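Local atomic coordinates of 6-phosphogluconate dehydrogenase, NAD-binding (Geobacter metallireducens, PDB entry 3PEF), a protein that binds NADP+ and acts as a gamma-hydroxybutyrate dehydrogenase of the beta-hydroxyacid dehydrogenase family, with succinic semialdehyde reductase activity. Residues Pro230-Lys235 against Glu276-Ile281; Met64-Ala69 against Leu234-Lys239; Arg224-Ala229 against Ala280-Tyr285; Gly180-Phe185 against Asn213-Leu218. The protein carries 2 engineered substitutions. One frame throughout, in Å; residues are numbered along the deposited sequence.

Interaction 1 of 4, residues Pro230-Lys235 against Glu276-Ile281; sequences PAFPLK and EDFSAI. With NAP (NADP nicotinamide-adenine-dinucleotide phosphate), chain I.
Asp277 OD1 collects two consecutive backbone amides of the facing loop, lying 3.0 Å from Ala231 N and 3.0 Å from Phe232 N. The Phe232 amide arrives nearly in line with the C-O bond, whereas that of Ala231 comes in on the anti side, 26° out of the carboxylate plane. Two torsions of Asp277, with CG anti to its own N (chi1 -165°) and chi2 at 58°, together turn its second oxygen back on its own chain. There OD2 accepts from Ser279 OG at 2.6 Å and from Ser279 N in an Asx turn, so the carboxylate joins both segments; Lys219 adds a salt bridge to OD2. Two backbone bonds run alongside, Phe278 N to Phe232 O and Leu234 N to Glu276 O, each 2.9 Å long, and Pro233 between them pairs with Asp277 as a single beta bridge. Beside these polar bonds the edge of Phe232 points at the face of Phe278 in a T-shaped pair, centroids 5.4 Å apart. Leu234 CD1 reaches past Phe278 to Ile281 N, 3.6 Å away. The loop held in this way also meets the cofactor: Ala231 O receives the carboxamide N7N of NADP+ at 2.8 Å, and Phe232 CD2 lies near C7N. Phe232 and Phe278 also pack on helix 166-194, Phe278 meets helix 214-224, and Leu234, in the first turn of helix 234-251, rests on helix 256-270.

Interaction 2 of 4, residues Met64-Ala69 against Leu234-Lys239; sequences MLADPA and LKHMQK. With NAP (NADP nicotinamide-adenine-dinucleotide phosphate), chain I; GOL (glycerol), chain K.
Lys239 NZ is gripped from several directions: it donates to the ribose hydroxyl O2D of NADP+ at 3.0 Å, to Thr96 O, and more weakly to Ala66 O, also 3.0 Å away. A weak bond to O3D of the same ribose adds to these. The lysine reaches this spot by folding rather than stretching, its chain bent at chi2 (-95°) and chi3 (-63°), and on the way CE passes 4.0 Å from Asp67 CB. One turn earlier on the same helix, His236 NE2 donates to the phosphate oxygen O1A at 2.9 Å in an almost straight bond (177°), with O1A in the plane of the ring. At another edge of the ring, ND1 shares a hydrogen bond of 3.0 Å with O1 of a glycerol, probably from the crystallisation liquor, whose O2 donates to Asp67 OD2. The ring's CE1 also meets Ala66 CB at 3.8 Å. A leucine in place of His236 would probably leave O1A without this in-plane donor and weaken the hold on the diphosphate. Ala66 N makes a weak bond to O4B of the adenosine ribose, while Met64 CE approaches the nicotinamide-side ribose at O4D. The segment 64-69 leads from strand 60-63 of the Rossmann-type sheet into helix 68-76, and helix 234-251 packs directly against it, both holding the cofactor alongside, which joins the Rossmann-type part of the chain to the helical C-terminal part.

Interaction 3 of 4, residues Arg224-Ala229 against Ala280-Tyr285; sequences RDRNFA and AIFKTY. Engineered in segment 280-285: Tyr285 (natural residue Ile).
Phe228 has its CG anti to the carbonyl carbon (chi1 -62°) and Lys283 starts off in the same way (chi1 -73°), which lets the aliphatic part of the lysine lie alongside the phenyl ring, pointing the other way. Lys283 CE comes 3.7 Å from Phe228 CD2, and its CD touches CE2. The charged end of the lysine continues beyond the ring to a salt bridge with Glu276, which probably fixes the chain along the phenyl group. Elsewhere on the Phe228 ring CD1 approaches Ala280 CA, 3.6 Å away, and CZ has a looser contact with Phe282 CD2. Arg226, its chain bent at chi2 and chi3, crosses Phe282 at a slant: NH2 is 3.3 Å from CE2 of that ring, with the guanidinium and ring planes 24° apart. The same NH2 forms a salt bridge with Glu193 of helix 166-194, against which Phe282 also packs. No hydrogen bond joins the two segments; their contact rests on apolar packing and on the guanidinium near the Phe282 ring. The loop leaving helix 214-224, shaped by a Schellman motif at Arg226 and an Asx turn from Asn227 OD1 to Ala229 N, thus packs on the C-terminal segment that follows helix 256-270.

Interaction 4 of 4, residues Gly180-Phe185 against Asn213-Leu218; sequences GMMACF and NPMFAL
Two helices of the all-helical C-terminal region, 166-194 and 214-224, meet here through a face-to-face aromatic stack between Phe185 and Phe216. The ring centroids are 3.9 Å apart and the planes only 9° from parallel, the two side chains reaching over one another from opposing helices. Phe185 holds CG anti to its backbone N (chi1 179°), which carries its ring over that of Phe216; its CB already lies 3.5 Å from Phe216 CE2. On the opposite face of the Phe216 ring sits Asn213 ND2, 3.3 Å above the plane and toward the rim, so the ring is sandwiched. Replacing Phe185 with an alanine is likely to uncover one face of Phe216 and let that ring turn. Beside the stack, methionines fill the interface: Met181 CG meets Met215 CE at 3.5 Å, and Met182 CE lies 4.0 Å from Met215 SD. Met181 CE also reaches Asn213 ND2, which donates to Met211 O of its own chain. The axes of the short helical segments pass 11.3 Å apart at -42°, a spacing that accommodates these large side chains. With Asn213 OD1 capping Phe216 N at 2.8 Å, the start of helix 214-224 makes an aromatic-centred helix-helix packing on helix 166-194, beside the third subunit, whose own Met211 touches Met181.

How the interactions relate
Interactions 1, 3 and 4 cluster within the helical C-terminal part, their centres 9 to 13 Å apart, whereas interaction 2 ties it to the Rossmann-type part and lies about 20 Å from interactions 3 and 4, centre to centre. Along the chain, interaction 4 closes before interactions 1 and 3 open, and it is nested inside the long loop closed by interaction 2. Interactions 1 and 2 share the start of helix 234-251 and both touch NADP+. Interactions 1 and 3 share Ala280 and Ile281, while Phe278 packs on Met182 and Met215 of interaction 4. A continuous run of contacts thus leads from the cofactor into the helical core and toward the third subunit.

Interaction 1 of 4, residues Pro230-Lys235 against Glu276-Ile281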
# COMPACT_ATOMS: atom_id res chain seq x y z
N PRO A 230 -8.78 13.36 -22.81
CA PRO A 230 -7.45 13.55 -22.22
C PRO A 230 -7.00 15.01 -22.16
O PRO A 230 -6.93 15.69 -23.16
CB PRO A 230 -6.53 12.77 -23.17
CG PRO A 230 -7.30 12.73 -24.48
CD PRO A 230 -8.73 12.62 -24.08
N ALA A 231 -6.68 15.49 -20.96
CA ALA A 231 -5.96 16.75 -20.81
C ALA A 231 -4.54 16.40 -20.37
O ALA A 231 -3.56 16.84 -20.96
CB ALA A 231 -6.64 17.67 -19.79
N PHE A 232 -4.45 15.60 -19.32
CA PHE A 232 -3.17 15.01 -18.93
C PHE A 232 -3.29 13.49 -19.10
O PHE A 232 -3.95 12.84 -18.29
CB PHE A 232 -2.81 15.40 -17.49
CG PHE A 232 -1.48 14.84 -17.02
CD1 PHE A 232 -1.28 14.51 -15.68
CD2 PHE A 232 -0.43 14.65 -17.91
CE1 PHE A 232 -0.05 14.00 -15.24
CE2 PHE A 232 0.80 14.15 -17.47
CZ PHE A 232 0.98 13.82 -16.13
N PRO A 233 -2.68 12.93 -20.16
CA PRO A 233 -2.85 11.50 -20.43
C PRO A 233 -2.48 10.63 -19.23
O PRO A 233 -1.44 10.82 -18.59
CB PRO A 233 -1.92 11.25 -21.63
CG PRO A 233 -1.93 12.55 -22.37
CD PRO A 233 -1.92 13.60 -21.23
N LEU A 234 -3.36 9.69 -18.92
CA LEU A 234 -3.18 8.82 -17.77
C LEU A 234 -1.84 8.07 -17.81
O LEU A 234 -1.19 7.92 -16.78
CB LEU A 234 -4.37 7.87 -17.61
CG LEU A 234 -4.44 7.06 -16.30
CD1 LEU A 234 -5.87 6.71 -15.89
CD2 LEU A 234 -3.58 5.80 -16.41
N LYS A 235 -1.41 7.63 -18.99
CA LYS A 235 -0.12 6.95 -19.08
C LYS A 235 1.02 7.86 -18.60
O LYS A 235 1.99 7.38 -18.01
CB LYS A 235 0.15 6.46 -20.51
CG LYS A 235 0.22 7.58 -21.56
CD LYS A 235 0.24 6.99 -22.99
CE LYS A 235 0.36 8.12 -24.04
NZ LYS A 235 0.27 7.63 -25.45
N GLU A 276 -6.74 8.08 -21.96
CA GLU A 276 -7.77 9.01 -21.48
C GLU A 276 -7.16 9.94 -20.42
O GLU A 276 -5.97 9.81 -20.08
CB GLU A 276 -8.96 8.24 -20.93
CG GLU A 276 -9.63 7.37 -22.00
CD GLU A 276 -10.73 6.49 -21.44
OE1 GLU A 276 -10.90 6.49 -20.21
OE2 GLU A 276 -11.41 5.78 -22.22
N ASP A 277 -7.95 10.88 -19.89
CA ASP A 277 -7.44 11.75 -18.83
C ASP A 277 -7.03 10.94 -17.61
O ASP A 277 -7.60 9.89 -17.33
CB ASP A 277 -8.50 12.75 -18.40
CG ASP A 277 -7.91 13.87 -17.57
OD1 ASP A 277 -7.00 14.56 -18.09
OD2 ASP A 277 -8.32 14.04 -16.41
N PHE A 278 -6.07 11.46 -16.84
CA PHE A 278 -5.64 10.72 -15.66
C PHE A 278 -6.78 10.55 -14.64
O PHE A 278 -6.75 9.63 -13.83
CB PHE A 278 -4.36 11.30 -15.03
CG PHE A 278 -4.56 12.57 -14.26
CD1 PHE A 278 -5.03 13.71 -14.87
CD2 PHE A 278 -4.24 12.62 -12.90
CE1 PHE A 278 -5.19 14.89 -14.15
CE2 PHE A 278 -4.40 13.79 -12.18
CZ PHE A 278 -4.87 14.93 -12.81
N SER A 279 -7.79 11.40 -14.70
CA SER A 279 -8.95 11.22 -13.83
C SER A 279 -9.71 9.94 -14.16
O SER A 279 -10.56 9.52 -13.39
CB SER A 279 -9.90 12.42 -13.90
OG SER A 279 -10.22 12.73 -15.24
N ALA A 280 -9.40 9.32 -15.30
CA ALA A 280 -10.02 8.04 -15.64
C ALA A 280 -9.70 6.92 -14.63
O ALA A 280 -10.35 5.87 -14.64
CB ALA A 280 -9.65 7.60 -17.09
N ILE A 281 -8.71 7.15 -13.77
CA ILE A 281 -8.44 6.18 -12.71
C ILE A 281 -9.73 5.90 -11.92
O ILE A 281 -9.91 4.81 -11.37
CB ILE A 281 -7.28 6.63 -11.77
CG1 ILE A 281 -6.87 5.49 -10.85
CG2 ILE A 281 -7.66 7.89 -11.01
CD1 ILE A 281 -5.81 5.84 -9.79
PA NAP I . 1.53 13.67 -25.65
O1A NAP I . 1.34 12.21 -25.58
O2A NAP I . 0.41 14.42 -26.24
O5B NAP I . 2.88 14.02 -26.45
C5B NAP I . 4.01 13.21 -26.32
C4B NAP I . 5.03 13.72 -27.32
O4B NAP I . 6.21 12.95 -27.20
C3B NAP I . 4.54 13.54 -28.76
O3B NAP I . 5.03 14.65 -29.47
C2B NAP I . 5.26 12.29 -29.20
O2B NAP I . 5.48 12.18 -30.58
C1B NAP I . 6.58 12.49 -28.47
N9A NAP I . 7.35 11.24 -28.41
C8A NAP I . 7.05 10.13 -27.66
N7A NAP I . 7.99 9.19 -27.89
C5A NAP I . 8.88 9.68 -28.78
C6A NAP I . 10.03 9.14 -29.33
N6A NAP I . 10.41 7.92 -29.00
N1A NAP I . 10.75 9.88 -30.22
C2A NAP I . 10.35 11.16 -30.56
N3A NAP I . 9.20 11.70 -30.00
C4A NAP I . 8.49 10.97 -29.12
O3 NAP I . 1.77 14.16 -24.15
PN NAP I . 1.95 15.61 -23.56
O1N NAP I . 0.97 15.82 -22.47
O2N NAP I . 2.05 16.62 -24.63
O5D NAP I . 3.39 15.29 -22.92
C5D NAP I . 4.56 16.03 -23.18
C4D NAP I . 5.30 16.15 -21.85
O4D NAP I . 4.70 17.10 -21.00
C3D NAP I . 5.26 14.86 -21.05
O3D NAP I . 6.53 14.76 -20.44
C2D NAP I . 4.17 15.08 -20.02
O2D NAP I . 4.41 14.31 -18.87
C1D NAP I . 4.38 16.55 -19.73
N1N NAP I . 3.24 17.32 -19.18
C2N NAP I . 1.96 17.07 -19.58
C3N NAP I . 0.91 17.84 -19.09
C7N NAP I . -0.49 17.60 -19.57
O7N NAP I . -1.51 18.04 -18.75
N7N NAP I . -0.76 16.96 -20.72
C4N NAP I . 1.16 18.88 -18.19
C5N NAP I . 2.47 19.15 -17.81
C6N NAP I . 3.51 18.37 -18.32
P2B NAP I . 4.32 11.60 -31.57
O1X NAP I . 5.06 11.14 -32.82
O2X NAP I . 3.64 10.46 -30.89
O3X NAP I . 3.33 12.68 -31.88

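Interaction 2 of 4, residues Met64-Ala69 against Leu234-Lys239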
# COMPACT_ATOMS: atom_id res chain seq x y z
N MET A 64 9.25 19.24 -25.93
CA MET A 64 8.14 18.83 -25.07
C MET A 64 7.75 17.39 -25.41
O MET A 64 6.77 17.15 -26.11
CB MET A 64 6.93 19.78 -25.22
CG MET A 64 5.90 19.65 -24.10
SD MET A 64 6.71 19.80 -22.47
CE MET A 64 5.33 20.34 -21.46
N LEU A 65 8.53 16.45 -24.90
CA LEU A 65 8.43 15.04 -25.26
C LEU A 65 7.85 14.19 -24.13
O LEU A 65 7.85 14.62 -22.97
CB LEU A 65 9.83 14.54 -25.65
CG LEU A 65 10.39 15.34 -26.82
CD1 LEU A 65 11.87 15.07 -27.06
CD2 LEU A 65 9.56 15.08 -28.10
N ALA A 66 7.40 12.99 -24.46
CA ALA A 66 6.67 12.13 -23.52
C ALA A 66 7.40 11.78 -22.24
O ALA A 66 6.84 11.92 -21.15
CB ALA A 66 6.22 10.84 -24.22
N ASP A 67 8.62 11.26 -22.36
CA ASP A 67 9.26 10.59 -21.22
C ASP A 67 10.78 10.53 -21.40
O ASP A 67 11.29 10.97 -22.42
CB ASP A 67 8.68 9.19 -21.01
CG ASP A 67 8.77 8.30 -22.25
OD1 ASP A 67 9.32 8.76 -23.28
OD2 ASP A 67 8.30 7.15 -22.19
N PRO A 68 11.51 10.01 -20.40
CA PRO A 68 12.97 9.96 -20.53
C PRO A 68 13.43 9.23 -21.81
O PRO A 68 14.37 9.71 -22.45
CB PRO A 68 13.41 9.21 -19.27
CG PRO A 68 12.35 9.59 -18.25
CD PRO A 68 11.06 9.69 -19.03
N ALA A 69 12.79 8.13 -22.19
CA ALA A 69 13.16 7.41 -23.41
C ALA A 69 13.02 8.30 -24.66
O ALA A 69 13.91 8.33 -25.51
CB ALA A 69 12.33 6.10 -23.57
N LEU A 234 -3.36 9.69 -18.92
CA LEU A 234 -3.18 8.82 -17.77
C LEU A 234 -1.84 8.07 -17.81
O LEU A 234 -1.19 7.92 -16.78
CB LEU A 234 -4.37 7.87 -17.61
CG LEU A 234 -4.44 7.06 -16.30
CD1 LEU A 234 -5.87 6.71 -15.89
CD2 LEU A 234 -3.58 5.80 -16.41
N LYS A 235 -1.41 7.63 -18.99
CA LYS A 235 -0.12 6.95 -19.08
C LYS A 235 1.02 7.86 -18.60
O LYS A 235 1.99 7.38 -18.01
CB LYS A 235 0.15 6.46 -20.51
CG LYS A 235 0.22 7.58 -21.56
CD LYS A 235 0.24 6.99 -22.99
CE LYS A 235 0.36 8.12 -24.04
NZ LYS A 235 0.27 7.63 -25.45
N HIS A 236 0.90 9.17 -18.84
CA HIS A 236 1.94 10.12 -18.41
C HIS A 236 1.91 10.36 -16.91
O HIS A 236 2.98 10.53 -16.29
CB HIS A 236 1.87 11.45 -19.18
CG HIS A 236 2.05 11.29 -20.66
ND1 HIS A 236 2.87 10.32 -21.21
CD2 HIS A 236 1.52 11.96 -21.70
CE1 HIS A 236 2.83 10.41 -22.53
NE2 HIS A 236 2.02 11.40 -22.85
N MET A 237 0.72 10.41 -16.32
CA MET A 237 0.61 10.50 -14.85
C MET A 237 1.34 9.32 -14.23
O MET A 237 2.12 9.46 -13.28
CB MET A 237 -0.86 10.49 -14.40
CG MET A 237 -1.07 10.45 -12.88
SD MET A 237 -0.65 12.01 -12.04
CE MET A 237 1.05 11.79 -11.63
N GLN A 238 1.10 8.14 -14.79
CA GLN A 238 1.69 6.92 -14.23
C GLN A 238 3.21 6.94 -14.38
O GLN A 238 3.93 6.50 -13.49
CB GLN A 238 1.10 5.66 -14.89
CG GLN A 238 1.41 4.35 -14.15
CD GLN A 238 2.68 3.68 -14.65
OE1 GLN A 238 2.80 3.38 -15.83
NE2 GLN A 238 3.62 3.45 -13.76
N LYS A 239 3.69 7.43 -15.52
CA LYS A 239 5.12 7.56 -15.77
C LYS A 239 5.75 8.50 -14.73
O LYS A 239 6.84 8.26 -14.23
CB LYS A 239 5.37 8.08 -17.20
CG LYS A 239 6.83 8.48 -17.49
CD LYS A 239 7.09 9.98 -17.29
CE LYS A 239 6.27 10.81 -18.24
NZ LYS A 239 6.52 12.28 -18.14
PA NAP I . 1.53 13.67 -25.65
O1A NAP I . 1.34 12.21 -25.58
O2A NAP I . 0.41 14.42 -26.24
O5B NAP I . 2.88 14.02 -26.45
C5B NAP I . 4.01 13.21 -26.32
C4B NAP I . 5.03 13.72 -27.32
O4B NAP I . 6.21 12.95 -27.20
C3B NAP I . 4.54 13.54 -28.76
O3B NAP I . 5.03 14.65 -29.47
C2B NAP I . 5.26 12.29 -29.20
O2B NAP I . 5.48 12.18 -30.58
C1B NAP I . 6.58 12.49 -28.47
N9A NAP I . 7.35 11.24 -28.41
C8A NAP I . 7.05 10.13 -27.66
N7A NAP I . 7.99 9.19 -27.89
C5A NAP I . 8.88 9.68 -28.78
C6A NAP I . 10.03 9.14 -29.33
N6A NAP I . 10.41 7.92 -29.00
N1A NAP I . 10.75 9.88 -30.22
C2A NAP I . 10.35 11.16 -30.56
N3A NAP I . 9.20 11.70 -30.00
C4A NAP I . 8.49 10.97 -29.12
O3 NAP I . 1.77 14.16 -24.15
PN NAP I . 1.95 15.61 -23.56
O1N NAP I . 0.97 15.82 -22.47
O2N NAP I . 2.05 16.62 -24.63
O5D NAP I . 3.39 15.29 -22.92
C5D NAP I . 4.56 16.03 -23.18
C4D NAP I . 5.30 16.15 -21.85
O4D NAP I . 4.70 17.10 -21.00
C3D NAP I . 5.26 14.86 -21.05
O3D NAP I . 6.53 14.76 -20.44
C2D NAP I . 4.17 15.08 -20.02
O2D NAP I . 4.41 14.31 -18.87
C1D NAP I . 4.38 16.55 -19.73
N1N NAP I . 3.24 17.32 -19.18
C2N NAP I . 1.96 17.07 -19.58
C3N NAP I . 0.91 17.84 -19.09
C7N NAP I . -0.49 17.60 -19.57
O7N NAP I . -1.51 18.04 -18.75
N7N NAP I . -0.76 16.96 -20.72
C4N NAP I . 1.16 18.88 -18.19
C5N NAP I . 2.47 19.15 -17.81
C6N NAP I . 3.51 18.37 -18.32
P2B NAP I . 4.32 11.60 -31.57
O1X NAP I . 5.06 11.14 -32.82
O2X NAP I . 3.64 10.46 -30.89
O3X NAP I . 3.33 12.68 -31.88
C1 GOL K . 4.26 6.45 -20.69
O1 GOL K . 4.55 7.84 -20.71
C2 GOL K . 5.36 5.66 -19.96
O2 GOL K . 6.67 6.05 -20.37
C3 GOL K . 5.15 4.14 -20.04
O3 GOL K . 5.62 3.57 -21.24

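Interaction 3 of 4, residues Arg224-Ala229 against Ala280-Tyr285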
# COMPACT_ATOMS: atom_id res chain seq x y z
N ARG A 224 -18.27 13.25 -12.67
CA ARG A 224 -19.72 13.16 -12.59
C ARG A 224 -20.35 12.96 -13.97
O ARG A 224 -21.30 12.20 -14.11
CB ARG A 224 -20.29 14.43 -11.95
CG ARG A 224 -21.79 14.38 -11.72
CD ARG A 224 -22.35 15.77 -11.60
NE ARG A 224 -21.89 16.59 -12.72
CZ ARG A 224 -21.27 17.76 -12.59
NH1 ARG A 224 -21.04 18.27 -11.38
NH2 ARG A 224 -20.88 18.43 -13.67
N ASP A 225 -19.81 13.64 -14.98
CA ASP A 225 -20.31 13.55 -16.36
C ASP A 225 -19.71 12.36 -17.13
O ASP A 225 -20.07 12.11 -18.29
CB ASP A 225 -20.01 14.85 -17.11
CG ASP A 225 -20.75 16.04 -16.54
OD1 ASP A 225 -21.77 15.82 -15.83
OD2 ASP A 225 -20.33 17.19 -16.79
N ARG A 226 -18.79 11.64 -16.50
CA ARG A 226 -18.12 10.53 -17.17
C ARG A 226 -17.45 11.00 -18.47
O ARG A 226 -17.40 10.27 -19.46
CB ARG A 226 -19.12 9.40 -17.46
CG ARG A 226 -19.81 8.82 -16.21
CD ARG A 226 -18.93 7.83 -15.45
NE ARG A 226 -18.95 8.08 -14.01
CZ ARG A 226 -19.84 7.58 -13.16
NH1 ARG A 226 -20.81 6.79 -13.59
NH2 ARG A 226 -19.77 7.88 -11.87
N ASN A 227 -16.93 12.22 -18.46
CA ASN A 227 -16.15 12.74 -19.58
C ASN A 227 -14.66 12.65 -19.22
O ASN A 227 -14.18 13.33 -18.31
CB ASN A 227 -16.56 14.19 -19.88
CG ASN A 227 -15.67 14.86 -20.92
OD1 ASN A 227 -14.78 14.23 -21.50
ND2 ASN A 227 -15.92 16.13 -21.17
N PHE A 228 -13.92 11.80 -19.93
CA PHE A 228 -12.52 11.57 -19.61
C PHE A 228 -11.62 11.89 -20.80
O PHE A 228 -10.56 11.29 -20.98
CB PHE A 228 -12.31 10.12 -19.16
CG PHE A 228 -13.07 9.78 -17.91
CD1 PHE A 228 -12.64 10.25 -16.67
CD2 PHE A 228 -14.22 9.00 -17.97
CE1 PHE A 228 -13.33 9.94 -15.52
CE2 PHE A 228 -14.92 8.70 -16.82
CZ PHE A 228 -14.47 9.17 -15.59
N ALA A 229 -12.06 12.84 -21.63
CA ALA A 229 -11.23 13.29 -22.75
C ALA A 229 -9.89 13.75 -22.17
O ALA A 229 -9.86 14.45 -21.15
CB ALA A 229 -11.91 14.42 -23.52
N ALA A 280 -9.40 9.32 -15.30
CA ALA A 280 -10.02 8.04 -15.64
C ALA A 280 -9.70 6.92 -14.63
O ALA A 280 -10.35 5.87 -14.64
CB ALA A 280 -9.65 7.60 -17.09
N ILE A 281 -8.71 7.15 -13.77
CA ILE A 281 -8.44 6.18 -12.71
C ILE A 281 -9.73 5.90 -11.92
O ILE A 281 -9.91 4.81 -11.37
CB ILE A 281 -7.28 6.63 -11.77
CG1 ILE A 281 -6.87 5.49 -10.85
CG2 ILE A 281 -7.66 7.89 -11.01
CD1 ILE A 281 -5.81 5.84 -9.79
N PHE A 282 -10.64 6.87 -11.88
CA PHE A 282 -11.93 6.67 -11.22
C PHE A 282 -12.67 5.41 -11.69
O PHE A 282 -13.39 4.78 -10.91
CB PHE A 282 -12.85 7.87 -11.43
CG PHE A 282 -14.24 7.67 -10.88
CD1 PHE A 282 -14.50 7.87 -9.52
CD2 PHE A 282 -15.28 7.29 -11.71
CE1 PHE A 282 -15.79 7.70 -9.00
CE2 PHE A 282 -16.58 7.11 -11.20
CZ PHE A 282 -16.83 7.32 -9.84
N LYS A 283 -12.51 5.07 -12.96
CA LYS A 283 -13.26 3.96 -13.55
C LYS A 283 -12.80 2.59 -13.07
O LYS A 283 -13.53 1.61 -13.18
CB LYS A 283 -13.25 4.04 -15.09
CG LYS A 283 -14.15 5.15 -15.62
CD LYS A 283 -14.34 5.05 -17.13
CE LYS A 283 -13.09 5.49 -17.90
NZ LYS A 283 -13.21 5.14 -19.35
N THR A 284 -11.58 2.52 -12.54
CA THR A 284 -11.10 1.28 -11.94
C THR A 284 -11.73 1.08 -10.55
O THR A 284 -11.66 -0.02 -10.00
CB THR A 284 -9.57 1.30 -11.78
OG1 THR A 284 -9.21 2.27 -10.79
CG2 THR A 284 -8.90 1.64 -13.09
N TYR A 285 -12.31 2.14 -9.98
CA TYR A 285 -12.86 2.06 -8.62
C TYR A 285 -14.32 1.64 -8.60
O TYR A 285 -14.90 1.42 -7.53
CB TYR A 285 -12.70 3.38 -7.87
CG TYR A 285 -11.30 3.68 -7.39
CD1 TYR A 285 -10.59 2.74 -6.64
CD2 TYR A 285 -10.70 4.89 -7.66
CE1 TYR A 285 -9.30 3.01 -6.19
CE2 TYR A 285 -9.42 5.18 -7.22
CZ TYR A 285 -8.72 4.23 -6.48
OH TYR A 285 -7.45 4.53 -6.04

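Interaction 4 of 4, residues Gly180-Phe185 against Asn213-Leu218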
# COMPACT_ATOMS: atom_id res chain seq x y z
N GLY A 180 -1.27 11.23 -6.10
CA GLY A 180 -1.85 10.67 -4.89
C GLY A 180 -3.17 11.33 -4.57
O GLY A 180 -4.15 10.65 -4.21
N MET A 181 -3.24 12.65 -4.69
CA MET A 181 -4.51 13.29 -4.36
C MET A 181 -5.64 12.94 -5.33
O MET A 181 -6.78 12.77 -4.89
CB MET A 181 -4.39 14.79 -4.01
CG MET A 181 -4.08 15.75 -5.12
SD MET A 181 -3.56 17.36 -4.40
CE MET A 181 -5.14 18.17 -4.16
N MET A 182 -5.34 12.76 -6.61
CA MET A 182 -6.35 12.25 -7.55
C MET A 182 -6.83 10.85 -7.13
O MET A 182 -8.04 10.57 -7.09
CB MET A 182 -5.82 12.25 -8.99
CG MET A 182 -6.82 11.72 -10.04
SD MET A 182 -8.35 12.70 -10.16
CE MET A 182 -7.69 14.21 -10.87
N ALA A 183 -5.89 9.98 -6.80
CA ALA A 183 -6.23 8.63 -6.37
C ALA A 183 -7.14 8.67 -5.13
O ALA A 183 -8.15 7.96 -5.06
CB ALA A 183 -4.97 7.82 -6.09
N CYS A 184 -6.79 9.51 -4.16
CA CYS A 184 -7.57 9.59 -2.94
C CYS A 184 -8.96 10.17 -3.22
O CYS A 184 -9.95 9.68 -2.70
CB CYS A 184 -6.84 10.44 -1.90
SG CYS A 184 -5.37 9.61 -1.27
N PHE A 185 -9.00 11.23 -4.03
CA PHE A 185 -10.23 11.92 -4.39
C PHE A 185 -11.21 10.92 -5.03
O PHE A 185 -12.38 10.87 -4.67
CB PHE A 185 -9.87 13.05 -5.36
CG PHE A 185 -11.04 13.87 -5.87
CD1 PHE A 185 -11.90 14.52 -4.99
CD2 PHE A 185 -11.23 14.04 -7.24
CE1 PHE A 185 -12.95 15.30 -5.47
CE2 PHE A 185 -12.29 14.82 -7.74
CZ PHE A 185 -13.15 15.45 -6.85
N ASN A 213 -10.03 22.84 -4.21
CA ASN A 213 -8.98 23.24 -5.16
C ASN A 213 -9.51 23.18 -6.57
O ASN A 213 -10.48 22.47 -6.83
CB ASN A 213 -7.69 22.40 -4.99
CG ASN A 213 -7.90 20.89 -5.27
OD1 ASN A 213 -7.88 20.44 -6.42
ND2 ASN A 213 -8.09 20.12 -4.21
N PRO A 214 -8.90 23.93 -7.49
CA PRO A 214 -9.32 23.93 -8.90
C PRO A 214 -9.32 22.54 -9.53
O PRO A 214 -10.24 22.23 -10.29
CB PRO A 214 -8.29 24.84 -9.58
CG PRO A 214 -7.79 25.73 -8.47
CD PRO A 214 -7.76 24.84 -7.26
N MET A 215 -8.33 21.70 -9.23
CA MET A 215 -8.32 20.33 -9.78
C MET A 215 -9.57 19.52 -9.39
O MET A 215 -10.25 18.95 -10.26
CB MET A 215 -7.05 19.56 -9.40
CG MET A 215 -6.95 18.18 -10.09
SD MET A 215 -5.49 17.24 -9.57
CE MET A 215 -5.96 16.76 -7.91
N PHE A 216 -9.88 19.48 -8.10
CA PHE A 216 -11.04 18.71 -7.65
C PHE A 216 -12.28 19.30 -8.31
O PHE A 216 -13.19 18.58 -8.71
CB PHE A 216 -11.22 18.74 -6.12
CG PHE A 216 -10.30 17.81 -5.36
CD1 PHE A 216 -10.44 17.66 -3.98
CD2 PHE A 216 -9.29 17.09 -6.01
CE1 PHE A 216 -9.58 16.81 -3.25
CE2 PHE A 216 -8.44 16.23 -5.31
CZ PHE A 216 -8.59 16.09 -3.91
N ALA A 217 -12.32 20.62 -8.41
CA ALA A 217 -13.52 21.28 -8.91
C ALA A 217 -13.73 20.93 -10.39
O ALA A 217 -14.83 20.57 -10.79
CB ALA A 217 -13.42 22.80 -8.70
N LEU A 218 -12.67 21.04 -11.18
CA LEU A 218 -12.73 20.68 -12.60
C LEU A 218 -12.95 19.18 -12.82
O LEU A 218 -13.87 18.77 -13.53
CB LEU A 218 -11.47 21.14 -13.34
CG LEU A 218 -11.40 20.66 -14.80
CD1 LEU A 218 -12.51 21.32 -15.63
CD2 LEU A 218 -10.03 20.91 -15.40